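Local coordinates for ribonucleoside-diphosphate reductase subunit beta (Clostridium botulinum, PDB 6ZJK), which houses a di-iron site and, as the small subunit of a class I ribonucleotide reductase, probably supplies the radical for making deoxyribonucleotides, at residues Glu300-Tyr305 and Lys325-Trp330; Trp282-Thr287 and Leu294-Ile299; Leu24-Phe29 and Thr45-Glu50. All blocks are in the same frame, centred on the assembly; numbering follows the deposited sequence.

Contact 1 of 3, residues Glu300-Tyr305 and Lys325-Trp330; sequences ERYIKY and KHPMEW
An aromatic cluster of Tyr302, Tyr305 and His326 ties helix 296-313 to the loop that leads from it to helix 330-334. Tyr305 and His326 form an offset stack, ring centroids 4.6 Å apart and planes 29° from parallel, with Tyr305 CE2 over one imidazole face. The backbone joins in as well: His326 CA sits over the Tyr305 ring, 3.9 Å from its centroid, a CH-pi contact. Tyr302 meets the same imidazole rim to rim, Tyr302 CE1 lying 3.6 Å from His326 CE1. A water hydrogen-bonded to both Tyr302 OH and His326 NE2 links the polar ends of that pair. With CG anti to the backbone N (chi1 -178°), Tyr302 offers a face to Met328, whose SD, in one of its two conformers, stands 4.1 Å from the ring centroid in a Met-aromatic contact. The imidazole is held from its own loop too, because Met328 N donates to His326 ND1 over 3.1 Å, and Glu329 CA covers the ring face opposite Tyr305. Pro327 wedges against the helix turn between the two tyrosines, its CG 3.7 Å from Tyr302 CA and its CD against the Tyr305 ring. Beyond the cluster, Tyr302 also packs on Ser213 of helix 190-220.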
loop_
_atom_site.group_PDB
_atom_site.type_symbol
_atom_site.label_atom_id
_atom_site.label_comp_id
_atom_site.label_asym_id
_atom_site.label_seq_id
_atom_site.Cartn_x
_atom_site.Cartn_y
_atom_site.Cartn_z
ATOM N N GLU A 300 25.233 1.454 -24.108
ATOM C CA GLU A 300 26.241 2.005 -23.229
ATOM C C GLU A 300 26.030 3.470 -23.035
ATOM O O GLU A 300 25.975 3.947 -21.970
ATOM C CB GLU A 300 27.609 1.825 -23.846
ATOM C CG GLU A 300 28.773 1.998 -22.907
ATOM C CD GLU A 300 30.083 2.446 -23.587
ATOM O OE1 GLU A 300 30.162 2.435 -24.806
ATOM O OE2 GLU A 300 31.049 2.799 -22.890
ATOM N N ARG A 301 25.879 4.163 -24.114
ATOM C CA ARG A 301 25.708 5.610 -24.078
ATOM C C ARG A 301 24.383 6.007 -23.429
ATOM O O ARG A 301 24.323 6.993 -22.686
ATOM C CB ARG A 301 25.830 6.164 -25.503
ATOM C CG ARG A 301 27.246 6.035 -26.129
ATOM C CD ARG A 301 27.342 6.716 -27.518
ATOM N NE ARG A 301 26.722 8.037 -27.479
ATOM C CZ ARG A 301 27.342 9.194 -27.263
ATOM N NH1 ARG A 301 28.664 9.248 -27.096
ATOM N NH2 ARG A 301 26.618 10.313 -27.226
ATOM N N TYR A 302 23.318 5.238 -23.651
ATOM C CA TYR A 302 22.028 5.634 -23.091
ATOM C C TYR A 302 22.036 5.530 -21.571
ATOM O O TYR A 302 21.642 6.474 -20.878
ATOM C CB TYR A 302 20.894 4.799 -23.690
ATOM C CG TYR A 302 19.516 5.185 -23.196
ATOM C CD1 TYR A 302 19.099 6.516 -23.174
ATOM C CD2 TYR A 302 18.613 4.206 -22.763
ATOM C CE1 TYR A 302 17.830 6.860 -22.721
ATOM C CE2 TYR A 302 17.349 4.543 -22.309
ATOM C CZ TYR A 302 16.962 5.866 -22.289
ATOM O OH TYR A 302 15.700 6.179 -21.838
ATOM N N ILE A 303 22.525 4.410 -21.036
ATOM C CA ILE A 303 22.533 4.223 -19.590
ATOM C C ILE A 303 23.400 5.280 -18.911
ATOM O O ILE A 303 23.008 5.857 -17.889
ATOM C CB ILE A 303 23.003 2.800 -19.231
ATOM C CG1 ILE A 303 22.145 1.736 -19.942
ATOM C CG2 ILE A 303 22.952 2.593 -17.727
ATOM C CD1 ILE A 303 20.675 1.894 -19.703
ATOM N N LYS A 304 24.580 5.569 -19.481
ATOM C CA LYS A 304 25.468 6.563 -18.889
ATOM C C LYS A 304 24.823 7.941 -18.899
ATOM O O LYS A 304 24.957 8.701 -17.935
ATOM C CB LYS A 304 26.824 6.583 -19.617
ATOM C CG LYS A 304 27.712 5.390 -19.286
ATOM C CD LYS A 304 29.099 5.435 -19.958
ATOM C CE LYS A 304 29.906 4.161 -19.646
ATOM N NZ LYS A 304 31.232 4.071 -20.362
ATOM N N TYR A 305 24.151 8.290 -20.001
ATOM C CA TYR A 305 23.452 9.570 -20.082
ATOM C C TYR A 305 22.391 9.684 -18.991
ATOM O O TYR A 305 22.205 10.752 -18.398
ATOM C CB TYR A 305 22.821 9.734 -21.469
ATOM C CG TYR A 305 21.828 10.879 -21.585
ATOM C CD1 TYR A 305 22.248 12.188 -21.817
ATOM C CD2 TYR A 305 20.466 10.644 -21.458
ATOM C CE1 TYR A 305 21.329 13.221 -21.925
ATOM C CE2 TYR A 305 19.540 11.664 -21.561
ATOM C CZ TYR A 305 19.971 12.949 -21.788
ATOM O OH TYR A 305 19.029 13.958 -21.881
ATOM N N LYS A 325 24.900 14.658 -24.991
ATOM C CA LYS A 325 23.623 14.759 -25.685
ATOM C C LYS A 325 22.940 13.390 -25.703
ATOM O O LYS A 325 23.591 12.358 -25.900
ATOM C CB LYS A 325 23.793 15.286 -27.118
ATOM C CG LYS A 325 22.450 15.738 -27.755
ATOM C CD LYS A 325 21.772 16.898 -27.031
ATOM C CE LYS A 325 20.311 16.552 -26.730
ATOM N NZ LYS A 325 20.197 15.740 -25.487
ATOM N N HIS A 326 21.618 13.518 -25.729
ATOM C CA HIS A 326 20.740 12.368 -25.585
ATOM C C HIS A 326 20.932 11.451 -26.785
ATOM O O HIS A 326 20.663 11.866 -27.917
ATOM C CB HIS A 326 19.295 12.849 -25.475
ATOM C CG HIS A 326 18.334 11.801 -25.032
ATOM N ND1 HIS A 326 18.517 10.458 -25.288
ATOM C CD2 HIS A 326 17.161 11.900 -24.364
ATOM C CE1 HIS A 326 17.499 9.775 -24.792
ATOM N NE2 HIS A 326 16.663 10.629 -24.228
ATOM N N PRO A 327 21.380 10.210 -26.591
ATOM C CA PRO A 327 21.693 9.353 -27.744
ATOM C C PRO A 327 20.487 8.679 -28.379
ATOM O O PRO A 327 20.623 8.140 -29.486
ATOM C CB PRO A 327 22.657 8.316 -27.148
ATOM C CG PRO A 327 22.247 8.235 -25.707
ATOM C CD PRO A 327 21.764 9.595 -25.310
ATOM N N MET A 328 19.319 8.684 -27.724
ATOM C CA MET A 328 18.097 8.081 -28.254
ATOM C C MET A 328 16.925 9.038 -28.032
ATOM O O MET A 328 15.958 8.720 -27.345
ATOM C CB MET A 328 17.779 6.746 -27.581
ATOM C CG MET A 328 18.893 5.728 -27.535
ATOM S SD MET A 328 18.312 4.247 -26.682
ATOM C CE MET A 328 17.013 3.693 -27.786
ATOM N N GLU A 329 16.997 10.231 -28.621
ATOM C CA GLU A 329 16.052 11.300 -28.296
ATOM C C GLU A 329 14.594 10.926 -28.576
ATOM O O GLU A 329 13.688 11.497 -27.949
ATOM C CB GLU A 329 16.442 12.591 -29.021
ATOM C CG GLU A 329 15.650 13.756 -28.485
ATOM C CD GLU A 329 16.424 15.048 -28.468
ATOM O OE1 GLU A 329 17.676 14.997 -28.503
ATOM O OE2 GLU A 329 15.771 16.110 -28.373
ATOM N N TRP A 330 14.368 10.038 -29.552
ATOM C CA TRP A 330 13.006 9.683 -29.938
ATOM C C TRP A 330 12.211 9.083 -28.789
ATOM O O TRP A 330 10.980 9.155 -28.811
ATOM C CB TRP A 330 13.027 8.692 -31.109
ATOM C CG TRP A 330 13.678 7.376 -30.766
ATOM C CD1 TRP A 330 15.001 7.041 -30.926
ATOM C CD2 TRP A 330 13.037 6.218 -30.205
ATOM N NE1 TRP A 330 15.216 5.748 -30.494
ATOM C CE2 TRP A 330 14.029 5.223 -30.049
ATOM C CE3 TRP A 330 11.726 5.931 -29.810
ATOM C CZ2 TRP A 330 13.747 3.958 -29.524
ATOM C CZ3 TRP A 330 11.443 4.657 -29.288
ATOM C CH2 TRP A 330 12.452 3.697 -29.147
HETATM O O HOH W 1 14.710 9.140 -22.237
#

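Contact 2 of 3, residues Trp282-Thr287 and Leu294-Ile299; sequences WGQYVT and LNDELI
Gln284 and Asp296 make the direct polar link between these two helix ends: Gln284 NE2 donates to the backbone Asp296 O over 2.9 Å. The acceptor lies almost in the plane of the Gln284 amide, whereas the donor stands above the carbonyl plane of Asp296, 37° out of it, so the bond is well aligned at one end alone. Its chi1 (-78°, CG anti to the carbonyl carbon) sets Gln284 CG against the Asp296 carboxylate, 3.6 Å from Asp296 OD2, and the extended chain beyond it carries NE2 to Asp296 O.

Deeper in, Ile299 and Thr287 reach toward each other tip to tip, with Ile299 CD1 3.7 Å from Thr287 OG1. The same methyl also rests against Gly283 O; with no side chain at Gly283, the helix surface there lets Ile299 come close. Thr287 CG2 touches Leu294 CD1 at 4.0 Å.

What orients Thr287 is its own helix. Its hydroxyl donates back to Gly283 O over 2.6 Å, and that carbonyl also accepts from Thr287 N. A water 3.0 Å from both Thr287 OG1 and Asp296 OD2 bridges the segments a second time. On the other side, Asn295 is the N-cap of helix 296-313: its OD1 accepts from Leu298 N at 2.9 Å, and more weakly from Glu297 N, fixing the first turn that presents Asp296 O to Gln284.

The contact thus closes a helical hairpin, joining the end of helix 262-287 to the start of helix 296-313, while Trp282 on the former packs against helices 90-118 and 168-186.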
loop_
_atom_site.group_PDB
_atom_site.type_symbol
_atom_site.label_atom_id
_atom_site.label_comp_id
_atom_site.label_asym_id
_atom_site.label_seq_id
_atom_site.Cartn_x
_atom_site.Cartn_y
_atom_site.Cartn_z
ATOM N N TRP A 282 24.152 -6.203 -18.594
ATOM C CA TRP A 282 22.912 -6.968 -18.706
ATOM C C TRP A 282 22.189 -6.638 -20.004
ATOM O O TRP A 282 21.719 -7.542 -20.702
ATOM C CB TRP A 282 22.015 -6.669 -17.494
ATOM C CG TRP A 282 20.568 -7.112 -17.620
ATOM C CD1 TRP A 282 19.491 -6.317 -17.886
ATOM C CD2 TRP A 282 20.045 -8.443 -17.448
ATOM N NE1 TRP A 282 18.335 -7.066 -17.900
ATOM C CE2 TRP A 282 18.648 -8.372 -17.636
ATOM C CE3 TRP A 282 20.623 -9.684 -17.161
ATOM C CZ2 TRP A 282 17.820 -9.498 -17.551
ATOM C CZ3 TRP A 282 19.796 -10.810 -17.080
ATOM C CH2 TRP A 282 18.411 -10.705 -17.272
ATOM N N GLY A 283 22.106 -5.346 -20.343
ATOM C CA GLY A 283 21.442 -4.941 -21.573
ATOM C C GLY A 283 22.100 -5.511 -22.816
ATOM O O GLY A 283 21.416 -5.953 -23.743
ATOM N N GLN A 284 23.398 -5.602 -22.775
ATOM C CA GLN A 284 24.134 -6.115 -23.864
ATOM C C GLN A 284 23.955 -7.637 -23.937
ATOM O O GLN A 284 23.838 -8.187 -24.961
ATOM C CB GLN A 284 25.612 -5.705 -23.706
ATOM C CG GLN A 284 25.913 -4.256 -24.084
ATOM C CD GLN A 284 27.262 -3.783 -23.667
ATOM O OE1 GLN A 284 27.902 -4.377 -22.863
ATOM N NE2 GLN A 284 27.684 -2.706 -24.223
ATOM N N TYR A 285 23.874 -8.267 -22.799
ATOM C CA TYR A 285 23.808 -9.726 -22.734
ATOM C C TYR A 285 22.492 -10.265 -23.297
ATOM O O TYR A 285 22.491 -11.244 -24.059
ATOM C CB TYR A 285 24.016 -10.176 -21.285
ATOM C CG TYR A 285 23.641 -11.619 -21.027
ATOM C CD1 TYR A 285 24.384 -12.662 -21.580
ATOM C CD2 TYR A 285 22.553 -11.940 -20.212
ATOM C CE1 TYR A 285 24.049 -13.988 -21.346
ATOM C CE2 TYR A 285 22.210 -13.276 -19.961
ATOM C CZ TYR A 285 22.960 -14.290 -20.535
ATOM O OH TYR A 285 22.625 -15.613 -20.300
ATOM N N VAL A 286 21.366 -9.625 -22.948
ATOM C CA VAL A 286 20.058 -10.126 -23.368
ATOM C C VAL A 286 19.737 -9.726 -24.804
ATOM O O VAL A 286 19.007 -10.450 -25.492
ATOM C CB VAL A 286 18.937 -9.663 -22.408
ATOM C CG1 VAL A 286 19.196 -10.156 -20.995
ATOM C CG2 VAL A 286 18.782 -8.173 -22.433
ATOM N N THR A 287 20.266 -8.616 -25.273
ATOM C CA THR A 287 19.984 -8.245 -26.628
ATOM C C THR A 287 20.868 -9.005 -27.615
ATOM O O THR A 287 20.440 -9.282 -28.668
ATOM C CB THR A 287 20.089 -6.744 -26.882
ATOM O OG1 THR A 287 21.284 -6.248 -26.324
ATOM C CG2 THR A 287 18.950 -6.036 -26.254
ATOM N N LEU A 294 18.878 -1.434 -31.623
ATOM C CA LEU A 294 19.755 -1.422 -30.460
ATOM C C LEU A 294 21.103 -2.036 -30.821
ATOM O O LEU A 294 21.184 -2.941 -31.665
ATOM C CB LEU A 294 19.149 -2.189 -29.289
ATOM C CG LEU A 294 17.882 -1.646 -28.608
ATOM C CD1 LEU A 294 17.385 -2.641 -27.608
ATOM C CD2 LEU A 294 18.167 -0.324 -27.900
ATOM N N ASN A 295 22.137 -1.536 -30.192
ATOM C CA ASN A 295 23.467 -2.053 -30.335
ATOM C C ASN A 295 24.225 -1.830 -29.064
ATOM O O ASN A 295 23.852 -1.047 -28.271
ATOM C CB ASN A 295 24.174 -1.512 -31.575
ATOM C CG ASN A 295 24.489 -0.056 -31.488
ATOM O OD1 ASN A 295 25.260 0.349 -30.668
ATOM N ND2 ASN A 295 23.896 0.709 -32.323
ATOM N N ASP A 296 25.311 -2.522 -28.872
ATOM C CA ASP A 296 26.035 -2.390 -27.641
ATOM C C ASP A 296 26.504 -0.992 -27.208
ATOM O O ASP A 296 26.568 -0.728 -26.051
ATOM C CB ASP A 296 27.203 -3.329 -27.628
ATOM C CG ASP A 296 26.792 -4.741 -27.569
ATOM O OD1 ASP A 296 27.631 -5.615 -27.452
ATOM O OD2 ASP A 296 25.619 -4.993 -27.606
ATOM N N GLU A 297 26.849 -0.151 -28.161
ATOM C CA GLU A 297 27.353 1.156 -27.849
ATOM C C GLU A 297 26.242 2.103 -27.566
ATOM O O GLU A 297 26.332 2.892 -26.713
ATOM C CB GLU A 297 28.177 1.709 -29.012
ATOM C CG GLU A 297 28.955 2.952 -28.647
ATOM C CD GLU A 297 29.503 3.777 -29.819
ATOM O OE1 GLU A 297 29.960 4.877 -29.536
ATOM O OE2 GLU A 297 29.495 3.366 -30.990
ATOM N N LEU A 298 25.130 1.960 -28.240
ATOM C CA LEU A 298 23.978 2.754 -27.982
ATOM C C LEU A 298 23.370 2.471 -26.620
ATOM O O LEU A 298 22.865 3.330 -26.006
ATOM C CB LEU A 298 23.004 2.586 -29.073
ATOM C CG LEU A 298 21.754 3.333 -28.890
ATOM C CD1 LEU A 298 22.015 4.800 -28.954
ATOM C CD2 LEU A 298 20.823 2.938 -29.978
ATOM N N ILE A 299 23.473 1.256 -26.147
ATOM C CA ILE A 299 23.009 0.888 -24.864
ATOM C C ILE A 299 23.951 1.470 -23.829
ATOM O O ILE A 299 23.535 1.889 -22.806
ATOM C CB ILE A 299 22.924 -0.651 -24.751
ATOM C CG1 ILE A 299 21.781 -1.190 -25.578
ATOM C CG2 ILE A 299 22.682 -1.094 -23.362
ATOM C CD1 ILE A 299 21.758 -2.676 -25.642
HETATM O O HOH W 2 22.860 -5.449 -28.780
#

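Contact 3 of 3, residues Leu24-Phe29 and Thr45-Glu50; sequences LKKMIF and TTNLRE
Asn47 fills the tight part of this contact, its side-chain amide set against the backbone of Met27 and Ile28. Asn47 ND2 donates to Ile28 O over 3.1 Å in a nearly straight bond, 172° at the hydrogen. The acceptor lies in the amide plane, but the donor comes down from above the Ile28 carbonyl, 73° out of its plane, so the amide meets that peptide from over its face. Met27 O is also close, 2.7 Å from the same ND2. At the other end of the amide, Asn47 OD1 lies 3.6 Å from Lys26 CD, an aliphatic part of the lysine chain.

Two successive ST turns shape the loop that carries Asn47: Thr45 OG1 accepts from Asn47 N at 3.1 Å, and Thr46 OG1 accepts from Leu48 N. Arg49 folds back so that its NH1 donates to Asn47 O over 2.8 Å, in the guanidinium plane.

Packing is looser around Phe29. Its CG is anti to the backbone N (chi1 170°), and the ring swings back to the other segment, where Leu48 CG approaches its edge at 4.2 Å from Phe29 CE1. Met27, which is exposed, adds little with its side chain.

Basic groups from both segments meet acids of the second subunit: Lys26 and Arg49 each form a salt bridge to Glu112 of that subunit, and Arg49 another to its Glu138. One carboxylate thus draws basic groups from both segments, and the chemistry implies that this pairing of two parts of the N-terminal region before helix 58-68 helps build the dimer interface.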
loop_
_atom_site.group_PDB
_atom_site.type_symbol
_atom_site.label_atom_id
_atom_site.label_comp_id
_atom_site.label_asym_id
_atom_site.label_seq_id
_atom_site.Cartn_x
_atom_site.Cartn_y
_atom_site.Cartn_z
ATOM N N LEU A 24 15.443 2.802 15.300
ATOM C CA LEU A 24 14.381 2.160 16.032
ATOM C C LEU A 24 13.034 2.399 15.396
ATOM O O LEU A 24 12.655 3.522 15.155
ATOM C CB LEU A 24 14.365 2.746 17.438
ATOM C CG LEU A 24 15.615 2.651 18.341
ATOM C CD1 LEU A 24 15.216 2.764 19.810
ATOM C CD2 LEU A 24 16.481 1.420 18.134
ATOM N N LYS A 25 12.304 1.310 15.281
ATOM C CA LYS A 25 10.994 1.182 14.713
ATOM C C LYS A 25 9.984 2.064 15.394
ATOM O O LYS A 25 9.997 2.271 16.570
ATOM C CB LYS A 25 10.530 -0.274 14.634
ATOM C CG LYS A 25 9.499 -0.518 13.582
ATOM C CD LYS A 25 9.182 -1.977 13.388
ATOM C CE LYS A 25 8.856 -2.677 14.682
ATOM N NZ LYS A 25 8.621 -4.114 14.446
ATOM N N LYS A 26 9.163 2.775 14.689
ATOM C CA LYS A 26 8.151 3.514 15.316
ATOM C C LYS A 26 7.027 2.694 15.956
ATOM O O LYS A 26 6.814 1.547 15.623
ATOM C CB LYS A 26 7.682 4.567 14.319
ATOM C CG LYS A 26 6.978 4.144 13.070
ATOM C CD LYS A 26 6.716 5.344 12.187
ATOM C CE LYS A 26 6.743 4.999 10.717
ATOM N NZ LYS A 26 5.489 5.224 9.993
ATOM N N MET A 27 6.304 3.284 16.910
ATOM C CA MET A 27 5.119 2.654 17.474
ATOM C C MET A 27 3.957 2.678 16.487
ATOM O O MET A 27 3.975 3.364 15.461
ATOM C CB MET A 27 4.688 3.344 18.769
ATOM C CG MET A 27 5.657 3.205 19.905
ATOM S SD MET A 27 5.090 4.103 21.352
ATOM C CE MET A 27 6.047 5.599 21.152
ATOM N N ILE A 28 2.939 1.878 16.806
ATOM C CA ILE A 28 1.702 1.898 16.035
ATOM C C ILE A 28 0.983 3.231 16.246
ATOM O O ILE A 28 0.607 3.914 15.288
ATOM C CB ILE A 28 0.811 0.711 16.441
ATOM C CG1 ILE A 28 1.438 -0.622 16.026
ATOM C CG2 ILE A 28 -0.552 0.848 15.806
ATOM C CD1 ILE A 28 1.674 -0.774 14.535
ATOM N N PHE A 29 0.828 3.640 17.507
ATOM C CA PHE A 29 0.256 4.933 17.870
ATOM C C PHE A 29 1.040 5.455 19.067
ATOM O O PHE A 29 1.319 4.701 20.000
ATOM C CB PHE A 29 -1.243 4.820 18.202
ATOM C CG PHE A 29 -1.837 6.070 18.816
ATOM C CD1 PHE A 29 -2.063 7.201 18.039
ATOM C CD2 PHE A 29 -2.178 6.111 20.160
ATOM C CE1 PHE A 29 -2.600 8.352 18.596
ATOM C CE2 PHE A 29 -2.730 7.263 20.726
ATOM C CZ PHE A 29 -2.940 8.380 19.939
ATOM N N THR A 45 6.364 11.837 16.490
ATOM C CA THR A 45 5.116 11.832 15.734
ATOM C C THR A 45 4.098 10.918 16.402
ATOM O O THR A 45 4.457 9.973 17.108
ATOM C CB THR A 45 5.338 11.351 14.288
ATOM O OG1 THR A 45 4.087 11.330 13.573
ATOM C CG2 THR A 45 5.921 9.942 14.281
ATOM N N THR A 46 2.815 11.227 16.190
ATOM C CA THR A 46 1.736 10.343 16.621
ATOM C C THR A 46 1.411 9.251 15.605
ATOM O O THR A 46 0.810 8.244 15.991
ATOM C CB THR A 46 0.448 11.127 16.885
ATOM O OG1 THR A 46 -0.036 11.641 15.637
ATOM C CG2 THR A 46 0.707 12.306 17.865
ATOM N N ASN A 47 1.763 9.452 14.325
ATOM C CA ASN A 47 1.391 8.649 13.142
ATOM C C ASN A 47 -0.027 8.926 12.660
ATOM O O ASN A 47 -0.502 8.202 11.785
ATOM C CB ASN A 47 1.521 7.134 13.330
ATOM C CG ASN A 47 2.917 6.706 13.674
ATOM O OD1 ASN A 47 3.886 7.330 13.256
ATOM N ND2 ASN A 47 3.036 5.641 14.459
ATOM N N LEU A 48 -0.688 9.944 13.158
ATOM C CA LEU A 48 -1.996 10.241 12.665
ATOM C C LEU A 48 -1.930 10.965 11.347
ATOM O O LEU A 48 -1.088 11.757 11.137
ATOM C CB LEU A 48 -2.785 11.057 13.668
ATOM C CG LEU A 48 -3.154 10.413 14.999
ATOM C CD1 LEU A 48 -3.523 11.492 15.977
ATOM C CD2 LEU A 48 -4.332 9.473 14.849
ATOM N N ARG A 49 -2.876 10.717 10.485
ATOM C CA ARG A 49 -2.906 11.326 9.203
ATOM C C ARG A 49 -3.720 12.595 9.258
ATOM O O ARG A 49 -4.915 12.580 9.312
ATOM C CB ARG A 49 -3.498 10.368 8.179
ATOM C CG ARG A 49 -2.556 9.432 7.453
ATOM C CD ARG A 49 -1.742 8.550 8.342
ATOM N NE ARG A 49 -0.911 7.639 7.599
ATOM C CZ ARG A 49 0.053 6.926 8.125
ATOM N NH1 ARG A 49 0.297 7.000 9.384
ATOM N NH2 ARG A 49 0.784 6.141 7.398
ATOM N N GLU A 50 -3.024 13.704 9.268
ATOM C CA GLU A 50 -3.634 15.004 9.312
ATOM C C GLU A 50 -3.059 15.817 8.181
ATOM O O GLU A 50 -2.153 16.547 8.329
ATOM C CB GLU A 50 -3.403 15.640 10.678
ATOM C CG GLU A 50 -3.945 14.809 11.800
ATOM C CD GLU A 50 -3.656 15.265 13.194
ATOM O OE1 GLU A 50 -2.762 16.038 13.463
ATOM O OE2 GLU A 50 -4.344 14.774 14.035
#

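Overall arrangement
Contacts 1 and 2 are neighbours in series on helix 296-313, their centres 12 Å apart: contact 2 closes and contact 1 opens at the very next residue. They meet through Leu298, whose CD1 packs 3.6 Å from Met328 CG (in one conformer) and also reaches Pro327 O, so the hairpin and the returning loop form one continuous patch. Contact 3 belongs to the N-terminal region on the opposite side of the chain's centre, 43 Å from contact 1 and 46 Å from contact 2 between centres. None of the three supplies a ligand to the di-iron site, formed by Asp107, Glu137, His140, Glu204, Glu238 and His241. Contact 3 faces the second subunit, which touches neither of the others.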